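Local structure of maternal protein tudor (Drosophila melanogaster, 3NTK) at residues Asp12-Phe17 with Cys111-Ser116; Gln139-Ala144 with Val152-Tyr157; Ala124-Phe129 with Glu164-Cys169; Cys6-Phe11 with Thr132-Thr137. The protein binds methylated arginines of partners such as the Piwi protein Aubergine, here with its last extended Tudor domain, in germ-cell formation and probably piRNA-linked transposon repression. All blocks are in the same frame, centred on the assembly; numbering follows the deposited sequence.

Contact 1. Residues Asp12-Phe17 with Cys111-Ser116; sequences DGPMSF and CELDAS
F17 and C111 face each other as an antiparallel hydrogen-bonded pair: F17 N donates to C111 O at 3.1 Å and C111 N to F17 O at 2.8 Å. Their side chains share one side of the sheet, where C111 CB lies over one face of the F17 ring, offset toward its rim and 3.9 Å from the ring centroid, a CH-pi contact. C111 SG stands farther off and obliquely to the same ring. With CG set between the backbone N and the carbonyl carbon (chi1 61°), the F17 ring swings over the neighbouring strand and also meets L113, CE1 to CG at 3.9 Å, the two side chains crossing at about a right angle. Two residues on from C111, L113 N donates to P14 O at 2.8 Å in a nearly straight bond (165°), and L113 CD1 packs on P14 CB at 3.5 Å. On the solvent side M15 O touches E112 CB, and one water donates to both M15 O and E112 OE1; that carboxylate oxygen also has a salt bridge with K146. Behind this shell, the type I turn G13-S16 and the classic bulge of D12 and G13 opposite S16 O carry the chain round the corner between strands 4-11 and 16-21, which presents P14 O to L113. S16 OG is tied to H110. The pairing joins strand 16-21 to 109-113, whose other edge runs parallel to 151-157 in the OB-fold sheet; F17 and L113 reach V153 there, while P14 and L113 are covered by L126 of helix 120-131.

Contact 2. Residues Gln139-Ala144 with Val152-Tyr157; sequences QVEILA and VVRLFY
Q139 pairs with F156 and E141 with R154 as antiparallel hydrogen-bonded pairs, the two strand axes approaching to 4.6 Å with their directions 157° apart. E141 N reaches R154 O at 2.9 Å and R154 N returns to E141 O at 3.0 Å, both in the carbonyl plane. Toward the turn the register slips by one: V152 O takes L143 N at 2.9 Å and, weakly, A144 N, so that L143 and A144 both face V152 in a classic beta bulge. The R154 chain, extended from CG to NE, runs alongside E141 in the same direction. NH1 of R154 meets E141 OE1 at 3.2 Å on its syn side, a bent salt bridge (135°) in which the carboxylate and guanidinium planes stand 86° apart. L143 crosses R154 at about a right angle, its CD2 over one face of the guanidinium and its CD1 3.5 Å from R154 NE. NE itself has a long, weak ion pair with D114. A leucine in place of R154 would probably leave the E141 carboxylate without its charged mate and L143 CD2 without the flat group it covers. E141 CB meets the F156 ring obliquely, 3.9 Å from F156 CE1, while Q139 O lies at the ring edge, in plane. On the other side of the sheet V140 packs against V153, CB to CB at 4.1 Å, and against L155. This hairpin of strands 137-145 and 151-157 borders strand 4-11 through 137-145 and strand 109-113 through 151-157; V153 and L155 lie on L113, and V140 on M21 of strand 16-21.

Contact 3. Residues Ala124-Phe129 with Glu164-Cys169; sequences ALLQSF and EKLQEC
L166 is the main apolar partner of the helix segment 124-129, meeting F129, L126 and, more loosely, L125. L166 CD2 comes obliquely to the F129 ring, 3.5 Å from F129 CD2, and L166 CD1 touches L126 CG at 4.0 Å, the two leucines crossing at about a right angle. L125 packs through CD1 on E168 CB at 3.6 Å and on C169 SG at 3.9 Å. F129 CG points away from the backbone N (chi1 -178°), which carries the ring across to the K165 backbone, CE2 lying 3.7 Å from K165 O. The contact seats the C-terminal tail on helix 120-131, the helix between strands 109-113 and 137-145 of the OB-fold part of the extended Tudor domain. Replacing F129 by an alanine is likely to open a gap beside L166 CD2 and to deprive Y157 of its edge-to-face ring partner. Covalently, the tail is pinned by the disulfide of C169 with C121 in the same helix. The polar bonds run within each segment: L125 O accepts from both F129 N and S128 OG, the hydroxyl at 3.0 Å, while C169 N reaches L166 O in the type I turn L166-C169. L166 is also the centre of an inverse gamma turn.

Contact 4. Residues Cys6-Phe11 with Thr132-Thr137; sequences CVVVQF and TRFSET
F134 lays its ring with one edge against the backbone of strand 4-11. V8 O sits at that edge, in the ring plane and 3.2 Å from CD1, and F11 N lies near the plane by CZ. The backbone of V9 and Q10 approaches obliquely, V9 C at 4.0 Å from CE1. A first torsion away from the staggered positions (chi1 -109°) brings that edge to the strand, and CE1 meets V8 CG1 at 4.1 Å with the side chains at about a right angle. V7 CG1, opposite its own backbone N (chi1 173°), points to F134 O at 3.3 Å. Water bridges the polar groups: one molecule accepts from V8 N at 2.9 Å and also lies close to F134 O and E136 O, and another donates to V8 O and F134 O. Farther along, T137 CA makes a CA-H...O contact with C6 O at 3.4 Å. The loop itself is shaped by the type I turn R133-E136. V8 and F11 turn to I130 of helix 120-131. The loop thus leads from the helix into strand 137-145, antiparallel to 4-11, where the OB-fold sheet closes round with N-terminal and C-terminal parts of the chain side by side.

In the fold
Contacts 1, 2 and 4 involve strands of one curled six-stranded sheet: contact 1 joins 16-21 to 109-113, contact 2 joins 137-145 to 151-157, and contact 4 sets the loop before 137-145 against 4-11. Contact 3 lies outside that sheet, holding the C-terminal tail on helix 120-131. Centres of contacts 1 and 2 are about 10 Å apart, linked by E112 and D114 to V153; contacts 2 and 3, about 16 Å apart, meet through Y157 and F129. Contact 1 falls within the chain span of contact 4, and contact 2 within that of contact 3. N-terminal and C-terminal chain thus build one OB-fold unit, with the four-stranded Tudor sheet inserted between.

Contact 1. Residues Asp12-Phe17 with Cys111-Ser116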
loop_
_atom_site.group_PDB
_atom_site.type_symbol
_atom_site.label_atom_id
_atom_site.label_comp_id
_atom_site.label_asym_id
_atom_site.label_seq_id
_atom_site.Cartn_x
_atom_site.Cartn_y
_atom_site.Cartn_z
ATOM N N ASP A 12 1.784 3.312 -9.627
ATOM C CA ASP A 12 1.826 4.560 -10.374
ATOM C C ASP A 12 2.891 4.444 -11.459
ATOM O O ASP A 12 2.833 5.124 -12.487
ATOM C CB ASP A 12 2.135 5.733 -9.440
ATOM C CG ASP A 12 0.963 6.078 -8.541
ATOM O OD1 ASP A 12 -0.160 6.229 -9.069
ATOM O OD2 ASP A 12 1.160 6.205 -7.312
ATOM N N GLY A 13 3.853 3.559 -11.221
ATOM C CA GLY A 13 4.927 3.338 -12.173
ATOM C C GLY A 13 6.048 2.540 -11.533
ATOM O O GLY A 13 5.999 2.260 -10.334
ATOM N N PRO A 14 7.070 2.147 -12.306
ATOM C CA PRO A 14 8.182 1.378 -11.744
ATOM C C PRO A 14 8.868 2.079 -10.572
ATOM O O PRO A 14 9.312 1.425 -9.633
ATOM C CB PRO A 14 9.124 1.209 -12.933
ATOM C CG PRO A 14 8.178 1.179 -14.104
ATOM C CD PRO A 14 7.224 2.302 -13.763
ATOM N N MET A 15 8.952 3.406 -10.615
ATOM C CA MET A 15 9.624 4.097 -9.527
ATOM C C MET A 15 8.762 4.380 -8.314
ATOM O O MET A 15 9.233 4.963 -7.343
ATOM C CB MET A 15 10.294 5.387 -10.009
ATOM C CG MET A 15 9.484 6.266 -10.902
ATOM S SD MET A 15 7.910 6.744 -10.247
ATOM C CE MET A 15 6.896 6.078 -11.492
ATOM N N SER A 16 7.503 3.965 -8.360
ATOM C CA SER A 16 6.630 4.171 -7.215
ATOM C C SER A 16 5.390 3.296 -7.234
ATOM O O SER A 16 4.437 3.563 -7.974
ATOM C CB SER A 16 6.209 5.639 -7.109
ATOM O OG SER A 16 5.493 5.861 -5.899
ATOM N N PHE A 17 5.414 2.243 -6.424
ATOM C CA PHE A 17 4.273 1.354 -6.308
ATOM C C PHE A 17 4.209 0.762 -4.901
ATOM O O PHE A 17 5.158 0.881 -4.121
ATOM C CB PHE A 17 4.304 0.252 -7.380
ATOM C CG PHE A 17 5.503 -0.651 -7.326
ATOM C CD1 PHE A 17 6.708 -0.275 -7.915
ATOM C CD2 PHE A 17 5.414 -1.907 -6.732
ATOM C CE1 PHE A 17 7.806 -1.144 -7.918
ATOM C CE2 PHE A 17 6.506 -2.780 -6.729
ATOM C CZ PHE A 17 7.702 -2.397 -7.324
ATOM N N CYS A 111 7.548 0.718 -2.711
ATOM C CA CYS A 111 8.701 0.177 -3.428
ATOM C C CYS A 111 9.024 0.995 -4.662
ATOM O O CYS A 111 8.169 1.704 -5.195
ATOM C CB CYS A 111 8.419 -1.243 -3.934
ATOM S SG CYS A 111 7.988 -2.477 -2.724
ATOM N N GLU A 112 10.267 0.876 -5.123
ATOM C CA GLU A 112 10.692 1.529 -6.352
ATOM C C GLU A 112 11.662 0.554 -7.004
ATOM O O GLU A 112 12.504 -0.041 -6.335
ATOM C CB GLU A 112 11.354 2.893 -6.104
ATOM C CG GLU A 112 12.666 2.909 -5.352
ATOM C CD GLU A 112 13.287 4.307 -5.329
ATOM O OE1 GLU A 112 12.564 5.270 -4.988
ATOM O OE2 GLU A 112 14.493 4.454 -5.643
ATOM N N LEU A 113 11.521 0.373 -8.310
ATOM C CA LEU A 113 12.378 -0.560 -9.021
ATOM C C LEU A 113 13.807 -0.097 -9.194
ATOM O O LEU A 113 14.083 1.094 -9.343
ATOM C CB LEU A 113 11.822 -0.856 -10.417
ATOM C CG LEU A 113 10.614 -1.778 -10.572
ATOM C CD1 LEU A 113 10.337 -1.982 -12.059
ATOM C CD2 LEU A 113 10.891 -3.105 -9.894
ATOM N N ASP A 114 14.712 -1.068 -9.160
ATOM C CA ASP A 114 16.123 -0.822 -9.409
ATOM C C ASP A 114 16.024 -0.472 -10.896
ATOM O O ASP A 114 15.691 -1.328 -11.709
ATOM C CB ASP A 114 16.899 -2.125 -9.217
ATOM C CG ASP A 114 18.315 -2.067 -9.763
ATOM O OD1 ASP A 114 18.668 -1.097 -10.470
ATOM O OD2 ASP A 114 19.076 -3.017 -9.486
ATOM N N ALA A 115 16.296 0.780 -11.244
ATOM C CA ALA A 115 16.177 1.232 -12.626
ATOM C C ALA A 115 16.988 0.461 -13.677
ATOM O O ALA A 115 16.653 0.483 -14.860
ATOM C CB ALA A 115 16.505 2.730 -12.701
ATOM N N SER A 116 18.040 -0.229 -13.258
ATOM C CA SER A 116 18.866 -0.964 -14.214
ATOM C C SER A 116 18.246 -2.288 -14.674
ATOM O O SER A 116 18.724 -2.900 -15.631
ATOM C CB SER A 116 20.230 -1.258 -13.595
ATOM O OG SER A 116 20.108 -2.219 -12.561
HETATM O O HOH W 1 10.193 6.257 -5.216
#

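Contact 2. Residues Gln139-Ala144 with Val152-Tyr157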
loop_
_atom_site.group_PDB
_atom_site.type_symbol
_atom_site.label_atom_id
_atom_site.label_comp_id
_atom_site.label_asym_id
_atom_site.label_seq_id
_atom_site.Cartn_x
_atom_site.Cartn_y
_atom_site.Cartn_z
ATOM N N GLN A 139 6.843 -11.479 -7.275
ATOM C CA GLN A 139 7.880 -11.664 -6.268
ATOM C C GLN A 139 8.795 -10.457 -6.343
ATOM O O GLN A 139 8.952 -9.848 -7.403
ATOM C CB GLN A 139 8.709 -12.928 -6.508
ATOM C CG GLN A 139 7.935 -14.227 -6.411
ATOM C CD GLN A 139 7.062 -14.445 -7.616
ATOM O OE1 GLN A 139 7.535 -14.375 -8.756
ATOM N NE2 GLN A 139 5.782 -14.716 -7.383
ATOM N N VAL A 140 9.379 -10.096 -5.210
ATOM C CA VAL A 140 10.304 -8.976 -5.173
ATOM C C VAL A 140 11.556 -9.384 -4.428
ATOM O O VAL A 140 11.493 -10.135 -3.452
ATOM C CB VAL A 140 9.710 -7.728 -4.461
ATOM C CG1 VAL A 140 8.605 -7.116 -5.306
ATOM C CG2 VAL A 140 9.190 -8.108 -3.076
ATOM N N GLU A 141 12.699 -8.916 -4.917
ATOM C CA GLU A 141 13.966 -9.165 -4.256
ATOM C C GLU A 141 14.237 -7.802 -3.636
ATOM O O GLU A 141 14.303 -6.806 -4.352
ATOM C CB GLU A 141 15.070 -9.501 -5.263
ATOM C CG GLU A 141 16.345 -10.038 -4.616
ATOM C CD GLU A 141 17.568 -9.940 -5.520
ATOM O OE1 GLU A 141 17.414 -10.038 -6.757
ATOM O OE2 GLU A 141 18.689 -9.781 -4.988
ATOM N N ILE A 142 14.356 -7.743 -2.313
ATOM C CA ILE A 142 14.612 -6.468 -1.650
ATOM C C ILE A 142 16.110 -6.192 -1.603
ATOM O O ILE A 142 16.862 -6.878 -0.909
ATOM C CB ILE A 142 14.036 -6.453 -0.218
ATOM C CG1 ILE A 142 12.545 -6.784 -0.261
ATOM C CG2 ILE A 142 14.233 -5.076 0.415
ATOM C CD1 ILE A 142 11.881 -6.816 1.104
ATOM N N LEU A 143 16.535 -5.182 -2.354
ATOM C CA LEU A 143 17.940 -4.823 -2.418
ATOM C C LEU A 143 18.326 -3.903 -1.272
ATOM O O LEU A 143 19.475 -3.900 -0.828
ATOM C CB LEU A 143 18.248 -4.146 -3.758
ATOM C CG LEU A 143 17.867 -4.946 -5.008
ATOM C CD1 LEU A 143 18.228 -4.146 -6.250
ATOM C CD2 LEU A 143 18.585 -6.281 -5.009
ATOM N N ALA A 144 17.365 -3.121 -0.795
ATOM C CA ALA A 144 17.619 -2.202 0.299
ATOM C C ALA A 144 16.354 -1.494 0.752
ATOM O O ALA A 144 15.336 -1.488 0.054
ATOM C CB ALA A 144 18.657 -1.173 -0.122
ATOM N N VAL A 152 13.946 -0.689 -2.275
ATOM C CA VAL A 152 14.427 -0.639 -3.657
ATOM C C VAL A 152 14.402 -2.124 -3.999
ATOM O O VAL A 152 15.023 -2.924 -3.311
ATOM C CB VAL A 152 15.863 -0.108 -3.768
ATOM C CG1 VAL A 152 16.349 -0.244 -5.221
ATOM C CG2 VAL A 152 15.909 1.353 -3.330
ATOM N N VAL A 153 13.673 -2.494 -5.046
ATOM C CA VAL A 153 13.520 -3.905 -5.381
ATOM C C VAL A 153 13.714 -4.296 -6.844
ATOM O O VAL A 153 13.805 -3.452 -7.729
ATOM C CB VAL A 153 12.096 -4.392 -4.986
ATOM C CG1 VAL A 153 11.774 -3.993 -3.548
ATOM C CG2 VAL A 153 11.056 -3.798 -5.947
ATOM N N ARG A 154 13.783 -5.605 -7.066
ATOM C CA ARG A 154 13.868 -6.183 -8.401
ATOM C C ARG A 154 12.568 -6.973 -8.459
ATOM O O ARG A 154 12.249 -7.723 -7.531
ATOM C CB ARG A 154 15.063 -7.121 -8.540
ATOM C CG ARG A 154 16.392 -6.408 -8.627
ATOM C CD ARG A 154 17.531 -7.406 -8.702
ATOM N NE ARG A 154 18.826 -6.756 -8.532
ATOM C CZ ARG A 154 19.953 -7.402 -8.252
ATOM N NH1 ARG A 154 19.948 -8.720 -8.113
ATOM N NH2 ARG A 154 21.084 -6.728 -8.101
ATOM N N LEU A 155 11.815 -6.794 -9.536
ATOM C CA LEU A 155 10.520 -7.445 -9.680
ATOM C C LEU A 155 10.548 -8.716 -10.525
ATOM O O LEU A 155 11.235 -8.789 -11.549
ATOM C CB LEU A 155 9.523 -6.445 -10.277
ATOM C CG LEU A 155 8.054 -6.851 -10.429
ATOM C CD1 LEU A 155 7.434 -7.065 -9.062
ATOM C CD2 LEU A 155 7.307 -5.764 -11.195
ATOM N N PHE A 156 9.790 -9.712 -10.081
ATOM C CA PHE A 156 9.695 -10.986 -10.782
ATOM C C PHE A 156 8.241 -11.405 -10.936
ATOM O O PHE A 156 7.373 -11.012 -10.153
ATOM C CB PHE A 156 10.450 -12.083 -10.027
ATOM C CG PHE A 156 11.916 -11.799 -9.844
ATOM C CD1 PHE A 156 12.341 -10.818 -8.956
ATOM C CD2 PHE A 156 12.869 -12.500 -10.577
ATOM C CE1 PHE A 156 13.698 -10.534 -8.800
ATOM C CE2 PHE A 156 14.229 -12.224 -10.428
ATOM C CZ PHE A 156 14.643 -11.238 -9.538
ATOM N N TYR A 157 7.980 -12.210 -11.957
ATOM C CA TYR A 157 6.639 -12.711 -12.209
ATOM C C TYR A 157 6.818 -14.187 -12.547
ATOM O O TYR A 157 7.539 -14.531 -13.481
ATOM C CB TYR A 157 5.998 -11.956 -13.369
ATOM C CG TYR A 157 4.580 -12.379 -13.648
ATOM C CD1 TYR A 157 3.596 -12.302 -12.661
ATOM C CD2 TYR A 157 4.220 -12.863 -14.903
ATOM C CE1 TYR A 157 2.286 -12.699 -12.920
ATOM C CE2 TYR A 157 2.920 -13.258 -15.173
ATOM C CZ TYR A 157 1.961 -13.175 -14.183
ATOM O OH TYR A 157 0.680 -13.570 -14.466
#

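Contact 3. Residues Ala124-Phe129 with Glu164-Cys169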
loop_
_atom_site.group_PDB
_atom_site.type_symbol
_atom_site.label_atom_id
_atom_site.label_comp_id
_atom_site.label_asym_id
_atom_site.label_seq_id
_atom_site.Cartn_x
_atom_site.Cartn_y
_atom_site.Cartn_z
ATOM N N ALA A 124 7.368 1.459 -19.902
ATOM C CA ALA A 124 6.114 1.928 -20.484
ATOM C C ALA A 124 5.029 0.860 -20.549
ATOM O O ALA A 124 3.844 1.164 -20.411
ATOM C CB ALA A 124 6.371 2.498 -21.891
ATOM N N LEU A 125 5.436 -0.388 -20.750
ATOM C CA LEU A 125 4.503 -1.507 -20.858
ATOM C C LEU A 125 4.084 -2.082 -19.503
ATOM O O LEU A 125 3.032 -2.715 -19.381
ATOM C CB LEU A 125 5.145 -2.624 -21.685
ATOM C CG LEU A 125 4.300 -3.434 -22.675
ATOM C CD1 LEU A 125 5.030 -4.734 -22.964
ATOM C CD2 LEU A 125 2.919 -3.722 -22.120
ATOM N N LEU A 126 4.909 -1.872 -18.483
ATOM C CA LEU A 126 4.599 -2.413 -17.166
ATOM C C LEU A 126 3.249 -1.976 -16.614
ATOM O O LEU A 126 2.570 -2.761 -15.960
ATOM C CB LEU A 126 5.711 -2.064 -16.170
ATOM C CG LEU A 126 6.637 -3.234 -15.840
ATOM C CD1 LEU A 126 7.728 -2.785 -14.865
ATOM C CD2 LEU A 126 5.812 -4.368 -15.235
ATOM N N GLN A 127 2.858 -0.734 -16.873
ATOM C CA GLN A 127 1.576 -0.229 -16.384
ATOM C C GLN A 127 0.418 -1.144 -16.794
ATOM O O GLN A 127 -0.364 -1.589 -15.952
ATOM C CB GLN A 127 1.319 1.180 -16.924
ATOM C CG GLN A 127 0.086 1.842 -16.335
ATOM C CD GLN A 127 0.308 2.328 -14.914
ATOM O OE1 GLN A 127 -0.643 2.621 -14.191
ATOM N NE2 GLN A 127 1.569 2.431 -14.513
ATOM N N SER A 128 0.317 -1.427 -18.091
ATOM C CA SER A 128 -0.751 -2.281 -18.608
ATOM C C SER A 128 -0.582 -3.747 -18.211
ATOM O O SER A 128 -1.562 -4.479 -18.064
ATOM C CB SER A 128 -0.828 -2.160 -20.136
ATOM O OG SER A 128 0.346 -2.655 -20.755
ATOM N N PHE A 129 0.659 -4.181 -18.038
ATOM C CA PHE A 129 0.922 -5.558 -17.652
ATOM C C PHE A 129 0.414 -5.788 -16.228
ATOM O O PHE A 129 -0.219 -6.805 -15.937
ATOM C CB PHE A 129 2.427 -5.845 -17.743
ATOM C CG PHE A 129 2.804 -7.260 -17.406
ATOM C CD1 PHE A 129 3.010 -7.646 -16.085
ATOM C CD2 PHE A 129 2.955 -8.210 -18.414
ATOM C CE1 PHE A 129 3.364 -8.957 -15.769
ATOM C CE2 PHE A 129 3.308 -9.523 -18.109
ATOM C CZ PHE A 129 3.514 -9.896 -16.782
ATOM N N GLU A 164 11.656 -10.401 -18.660
ATOM C CA GLU A 164 11.524 -11.606 -19.468
ATOM C C GLU A 164 10.065 -11.917 -19.787
ATOM O O GLU A 164 9.765 -12.479 -20.837
ATOM C CB GLU A 164 12.145 -12.806 -18.749
ATOM C CG GLU A 164 12.056 -14.098 -19.544
ATOM C CD GLU A 164 12.586 -15.295 -18.781
ATOM O OE1 GLU A 164 13.735 -15.229 -18.293
ATOM O OE2 GLU A 164 11.851 -16.303 -18.673
ATOM N N LYS A 165 9.161 -11.546 -18.884
ATOM C CA LYS A 165 7.740 -11.809 -19.086
ATOM C C LYS A 165 7.056 -10.737 -19.930
ATOM O O LYS A 165 5.910 -10.906 -20.344
ATOM C CB LYS A 165 7.031 -11.941 -17.735
ATOM C CG LYS A 165 7.758 -12.847 -16.755
ATOM C CD LYS A 165 7.930 -14.263 -17.285
ATOM C CE LYS A 165 6.615 -15.014 -17.310
ATOM N NZ LYS A 165 6.834 -16.467 -17.564
ATOM N N LEU A 166 7.752 -9.628 -20.167
ATOM C CA LEU A 166 7.210 -8.550 -20.990
ATOM C C LEU A 166 7.605 -8.888 -22.426
ATOM O O LEU A 166 8.589 -8.378 -22.951
ATOM C CB LEU A 166 7.806 -7.204 -20.574
ATOM C CG LEU A 166 7.480 -6.739 -19.150
ATOM C CD1 LEU A 166 8.182 -5.421 -18.866
ATOM C CD2 LEU A 166 5.972 -6.587 -18.989
ATOM N N GLN A 167 6.818 -9.756 -23.050
ATOM C CA GLN A 167 7.093 -10.220 -24.402
ATOM C C GLN A 167 7.116 -9.177 -25.513
ATOM O O GLN A 167 7.845 -9.338 -26.488
ATOM C CB GLN A 167 6.109 -11.336 -24.761
ATOM C CG GLN A 167 6.182 -12.521 -23.810
ATOM C CD GLN A 167 5.323 -13.682 -24.259
ATOM O OE1 GLN A 167 4.101 -13.561 -24.363
ATOM N NE2 GLN A 167 5.959 -14.814 -24.533
ATOM N N GLU A 168 6.329 -8.114 -25.369
ATOM C CA GLU A 168 6.272 -7.069 -26.385
ATOM C C GLU A 168 7.505 -6.168 -26.434
ATOM O O GLU A 168 7.624 -5.335 -27.332
ATOM C CB GLU A 168 5.016 -6.209 -26.198
ATOM C CG GLU A 168 3.706 -6.973 -26.370
ATOM C CD GLU A 168 3.153 -7.519 -25.062
ATOM O OE1 GLU A 168 3.937 -8.065 -24.256
ATOM O OE2 GLU A 168 1.928 -7.406 -24.845
ATOM N N CYS A 169 8.418 -6.323 -25.479
ATOM C CA CYS A 169 9.627 -5.506 -25.466
ATOM C C CYS A 169 10.880 -6.344 -25.690
ATOM O O CYS A 169 10.877 -7.524 -25.283
ATOM C CB CYS A 169 9.769 -4.762 -24.136
ATOM S SG CYS A 169 8.585 -3.411 -23.832
ATOM O OXT CYS A 169 11.857 -5.794 -26.248
#

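Contact 4. Residues Cys6-Phe11 with Thr132-Thr137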
loop_
_atom_site.group_PDB
_atom_site.type_symbol
_atom_site.label_atom_id
_atom_site.label_comp_id
_atom_site.label_asym_id
_atom_site.label_seq_id
_atom_site.Cartn_x
_atom_site.Cartn_y
_atom_site.Cartn_z
ATOM N N CYS A 6 4.333 -11.385 -3.127
ATOM C CA CYS A 6 3.543 -10.221 -2.767
ATOM C C CYS A 6 2.500 -9.979 -3.844
ATOM O O CYS A 6 2.490 -10.647 -4.884
ATOM C CB CYS A 6 4.435 -8.988 -2.655
ATOM S SG CYS A 6 5.194 -8.484 -4.212
ATOM N N VAL A 7 1.614 -9.030 -3.577
ATOM C CA VAL A 7 0.595 -8.645 -4.532
ATOM C C VAL A 7 0.776 -7.142 -4.644
ATOM O O VAL A 7 1.057 -6.481 -3.645
ATOM C CB VAL A 7 -0.835 -8.963 -4.021
ATOM C CG1 VAL A 7 -1.865 -8.394 -4.976
ATOM C CG2 VAL A 7 -1.029 -10.470 -3.901
ATOM N N VAL A 8 0.655 -6.608 -5.856
ATOM C CA VAL A 8 0.790 -5.171 -6.063
ATOM C C VAL A 8 -0.592 -4.565 -5.821
ATOM O O VAL A 8 -1.562 -4.947 -6.471
ATOM C CB VAL A 8 1.253 -4.859 -7.504
ATOM C CG1 VAL A 8 1.333 -3.354 -7.719
ATOM C CG2 VAL A 8 2.613 -5.502 -7.758
ATOM N N VAL A 9 -0.688 -3.629 -4.882
ATOM C CA VAL A 9 -1.975 -3.019 -4.571
ATOM C C VAL A 9 -2.156 -1.628 -5.158
ATOM O O VAL A 9 -3.283 -1.136 -5.273
ATOM C CB VAL A 9 -2.210 -2.950 -3.040
ATOM C CG1 VAL A 9 -2.293 -4.359 -2.471
ATOM C CG2 VAL A 9 -1.083 -2.163 -2.362
ATOM N N GLN A 10 -1.047 -0.996 -5.525
ATOM C CA GLN A 10 -1.080 0.336 -6.110
ATOM C C GLN A 10 0.132 0.456 -7.027
ATOM O O GLN A 10 1.244 0.130 -6.625
ATOM C CB GLN A 10 -1.006 1.393 -5.008
ATOM C CG GLN A 10 -1.277 2.806 -5.477
ATOM C CD GLN A 10 -2.752 3.067 -5.710
ATOM O OE1 GLN A 10 -3.136 4.135 -6.192
ATOM N NE2 GLN A 10 -3.590 2.092 -5.363
ATOM N N PHE A 11 -0.073 0.922 -8.255
ATOM C CA PHE A 11 1.045 1.043 -9.184
ATOM C C PHE A 11 0.992 2.320 -10.015
ATOM O O PHE A 11 0.243 2.412 -10.983
ATOM C CB PHE A 11 1.083 -0.186 -10.099
ATOM C CG PHE A 11 2.354 -0.322 -10.895
ATOM C CD1 PHE A 11 2.473 0.261 -12.153
ATOM C CD2 PHE A 11 3.436 -1.032 -10.378
ATOM C CE1 PHE A 11 3.657 0.136 -12.888
ATOM C CE2 PHE A 11 4.621 -1.162 -11.102
ATOM C CZ PHE A 11 4.729 -0.576 -12.360
ATOM N N THR A 132 -3.531 -5.571 -15.620
ATOM C CA THR A 132 -4.221 -6.782 -16.049
ATOM C C THR A 132 -4.101 -7.916 -15.032
ATOM O O THR A 132 -4.892 -8.861 -15.048
ATOM C CB THR A 132 -3.654 -7.274 -17.400
ATOM O OG1 THR A 132 -3.867 -6.270 -18.398
ATOM C CG2 THR A 132 -4.327 -8.564 -17.835
ATOM N N ARG A 133 -3.119 -7.814 -14.142
ATOM C CA ARG A 133 -2.876 -8.859 -13.152
ATOM C C ARG A 133 -2.815 -8.328 -11.720
ATOM O O ARG A 133 -2.081 -8.862 -10.890
ATOM C CB ARG A 133 -1.559 -9.562 -13.495
ATOM C CG ARG A 133 -1.451 -9.989 -14.956
ATOM C CD ARG A 133 -0.043 -10.445 -15.311
ATOM N NE ARG A 133 0.060 -10.936 -16.687
ATOM C CZ ARG A 133 -0.145 -10.194 -17.774
ATOM N NH1 ARG A 133 -0.468 -8.911 -17.662
ATOM N NH2 ARG A 133 -0.028 -10.738 -18.978
ATOM N N PHE A 134 -3.599 -7.295 -11.426
ATOM C CA PHE A 134 -3.591 -6.693 -10.097
ATOM C C PHE A 134 -3.750 -7.651 -8.921
ATOM O O PHE A 134 -3.153 -7.441 -7.868
ATOM C CB PHE A 134 -4.658 -5.597 -9.996
ATOM C CG PHE A 134 -4.089 -4.203 -9.944
ATOM C CD1 PHE A 134 -3.032 -3.902 -9.088
ATOM C CD2 PHE A 134 -4.610 -3.190 -10.744
ATOM C CE1 PHE A 134 -2.502 -2.614 -9.027
ATOM C CE2 PHE A 134 -4.087 -1.897 -10.690
ATOM C CZ PHE A 134 -3.029 -1.611 -9.828
ATOM N N SER A 135 -4.543 -8.702 -9.091
ATOM C CA SER A 135 -4.753 -9.652 -8.004
ATOM C C SER A 135 -3.762 -10.811 -8.014
ATOM O O SER A 135 -3.761 -11.641 -7.103
ATOM C CB SER A 135 -6.183 -10.201 -8.060
ATOM O OG SER A 135 -6.427 -10.848 -9.297
ATOM N N GLU A 136 -2.915 -10.865 -9.035
ATOM C CA GLU A 136 -1.948 -11.948 -9.144
ATOM C C GLU A 136 -0.720 -11.748 -8.268
ATOM O O GLU A 136 -0.393 -10.630 -7.871
ATOM C CB GLU A 136 -1.507 -12.125 -10.597
ATOM C CG GLU A 136 -2.659 -12.231 -11.579
ATOM C CD GLU A 136 -2.299 -13.044 -12.802
ATOM O OE1 GLU A 136 -1.192 -12.845 -13.341
ATOM O OE2 GLU A 136 -3.124 -13.878 -13.229
ATOM N N THR A 137 -0.040 -12.850 -7.980
ATOM C CA THR A 137 1.156 -12.824 -7.152
ATOM C C THR A 137 2.413 -12.527 -7.962
ATOM O O THR A 137 2.598 -13.053 -9.057
ATOM C CB THR A 137 1.345 -14.177 -6.426
ATOM O OG1 THR A 137 0.277 -14.366 -5.490
ATOM C CG2 THR A 137 2.675 -14.213 -5.686
HETATM O O HOH W 2 -0.624 -7.996 -8.071
HETATM O O HOH W 3 -4.078 -6.080 -5.961
#